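PDB 1XI3: thiamine-phosphate synthase from Pyrococcus furiosus, which probably condenses a thiazole phosphate with a pyrimidine diphosphate to form thiamine phosphate, a magnesium-dependent step of thiamine biosynthesis. Local coordinates for residues K48-P51 with T52-Y56. Residues are numbered along the deposited sequence; the frame is centred on the assembly and turned at random.
Sequences KNAP and TREMY
At the N-terminus of helix 52-68, P51 holds the N-cap position and its carbonyl accepts the first i to i+4 bond of the helix: M55 N donates to P51 O at 3.1 Å, almost straight (N-H...O 172°) and nearly head-on to the carbonyl. The M55 side chain, extended beyond CG, runs back alongside the A50-P51 backbone. M55 CG, beside its own backbone N (chi1 -62°), passes P51 O at 3.5 Å, and the methyl M55 CE ends 3.4 Å from A50 O. M55 CG also packs on A50 CB at 4.3 Å. Shortening M55 to an alanine would probably leave a gap beside the A50 carbonyl and strip apolar cover from V81 of helix 79-85. E54 also packs back on the loop. E54 CB sits over the P51 ring, and the extended chain carries E54 OE1 past its CD corner, 3.6 Å from P51 CD and 3.9 Å from A50 CB, a path set by chi1 of 179°, which turns CG directly away from the E54 amide nitrogen; E54 OE2 forms a salt bridge with R23. T52 turns away from the loop; its OG1 is hydrogen-bonded to R78 and to D77 of the second subunit, tying the helix start to the dimer interface. The arrangement is a helix start with proline at the N-cap position, in the loop after strand 42-45 of a TIM barrel, following K48, a predicted pyrimidine diphosphate-binding residue.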
loop_
_atom_site.group_PDB
_atom_site.type_symbol
_atom_site.label_atom_id
_atom_site.label_comp_id
_atom_site.label_asym_id
_atom_site.label_seq_id
_atom_site.Cartn_x
_atom_site.Cartn_y
_atom_site.Cartn_z
ATOM N N LYS A 48 -6.948 -5.122 6.957
ATOM C CA LYS A 48 -6.138 -6.210 6.348
ATOM C C LYS A 48 -6.888 -6.794 5.151
ATOM O O LYS A 48 -8.094 -6.987 5.213
ATOM C CB LYS A 48 -5.941 -7.309 7.382
ATOM N N ASN A 49 -6.172 -7.070 4.070
ATOM C CA ASN A 49 -6.698 -7.856 2.966
ATOM C C ASN A 49 -7.947 -7.272 2.317
ATOM O O ASN A 49 -8.959 -7.974 2.146
ATOM C CB ASN A 49 -6.983 -9.290 3.431
ATOM C CG ASN A 49 -5.772 -9.947 4.053
ATOM O OD1 ASN A 49 -5.790 -10.338 5.235
ATOM N ND2 ASN A 49 -4.702 -10.060 3.276
ATOM N N ALA A 50 -7.888 -5.988 1.982
ATOM C CA ALA A 50 -8.860 -5.366 1.089
ATOM C C ALA A 50 -8.114 -4.666 -0.042
ATOM O O ALA A 50 -6.993 -4.217 0.146
ATOM C CB ALA A 50 -9.678 -4.365 1.825
ATOM N N PRO A 51 -8.760 -4.529 -1.195
ATOM C CA PRO A 51 -8.169 -3.815 -2.335
ATOM C C PRO A 51 -7.893 -2.356 -1.985
ATOM O O PRO A 51 -8.588 -1.763 -1.161
ATOM C CB PRO A 51 -9.237 -3.909 -3.439
ATOM C CG PRO A 51 -10.403 -4.493 -2.855
ATOM C CD PRO A 51 -10.089 -5.071 -1.503
ATOM N N THR A 52 -6.875 -1.792 -2.606
ATOM C CA THR A 52 -6.533 -0.418 -2.376
ATOM C C THR A 52 -7.697 0.525 -2.651
ATOM O O THR A 52 -7.917 1.484 -1.912
ATOM C CB THR A 52 -5.321 -0.049 -3.213
ATOM O OG1 THR A 52 -4.248 -0.921 -2.872
ATOM C CG2 THR A 52 -4.915 1.367 -2.965
ATOM N N ARG A 53 -8.494 0.206 -3.662
ATOM C CA ARG A 53 -9.653 1.044 -3.993
ATOM C C ARG A 53 -10.608 1.161 -2.804
ATOM O O ARG A 53 -11.090 2.238 -2.483
ATOM C CB ARG A 53 -10.410 0.514 -5.197
ATOM C CG ARG A 53 -11.597 1.380 -5.569
ATOM C CD ARG A 53 -12.184 0.916 -6.865
ATOM N NE ARG A 53 -12.508 2.084 -7.656
ATOM C CZ ARG A 53 -11.692 2.726 -8.488
ATOM N NH1 ARG A 53 -12.171 3.795 -9.054
ATOM N NH2 ARG A 53 -10.418 2.332 -8.761
ATOM N N GLU A 54 -10.854 0.042 -2.155
ATOM C CA GLU A 54 -11.739 -0.013 -1.006
ATOM C C GLU A 54 -11.185 0.746 0.184
ATOM O O GLU A 54 -11.890 1.519 0.865
ATOM C CB GLU A 54 -11.973 -1.472 -0.629
ATOM C CG GLU A 54 -12.881 -1.610 0.603
ATOM C CD GLU A 54 -13.273 -2.998 0.917
ATOM O OE1 GLU A 54 -13.098 -3.912 0.052
ATOM O OE2 GLU A 54 -13.803 -3.181 2.042
ATOM N N MET A 55 -9.894 0.518 0.466
ATOM C CA MET A 55 -9.210 1.283 1.525
ATOM C C MET A 55 -9.335 2.802 1.283
ATOM O O MET A 55 -9.602 3.576 2.206
ATOM C CB MET A 55 -7.740 0.868 1.602
ATOM C CG MET A 55 -7.549 -0.598 1.955
ATOM S SD MET A 55 -5.790 -0.891 2.090
ATOM C CE MET A 55 -5.705 -2.522 2.760
ATOM N N TYR A 56 -9.201 3.218 0.020
ATOM C CA TYR A 56 -9.301 4.597 -0.354
ATOM C C TYR A 56 -10.716 5.109 -0.137
ATOM O O TYR A 56 -10.906 6.168 0.462
ATOM C CB TYR A 56 -8.893 4.771 -1.816
ATOM C CG TYR A 56 -9.250 6.118 -2.387
ATOM C CD1 TYR A 56 -10.299 6.260 -3.279
ATOM C CD2 TYR A 56 -8.557 7.229 -2.012
ATOM C CE1 TYR A 56 -10.656 7.507 -3.748
ATOM C CE2 TYR A 56 -8.901 8.500 -2.504
ATOM C CZ TYR A 56 -9.916 8.604 -3.374
ATOM O OH TYR A 56 -10.231 9.864 -3.832
#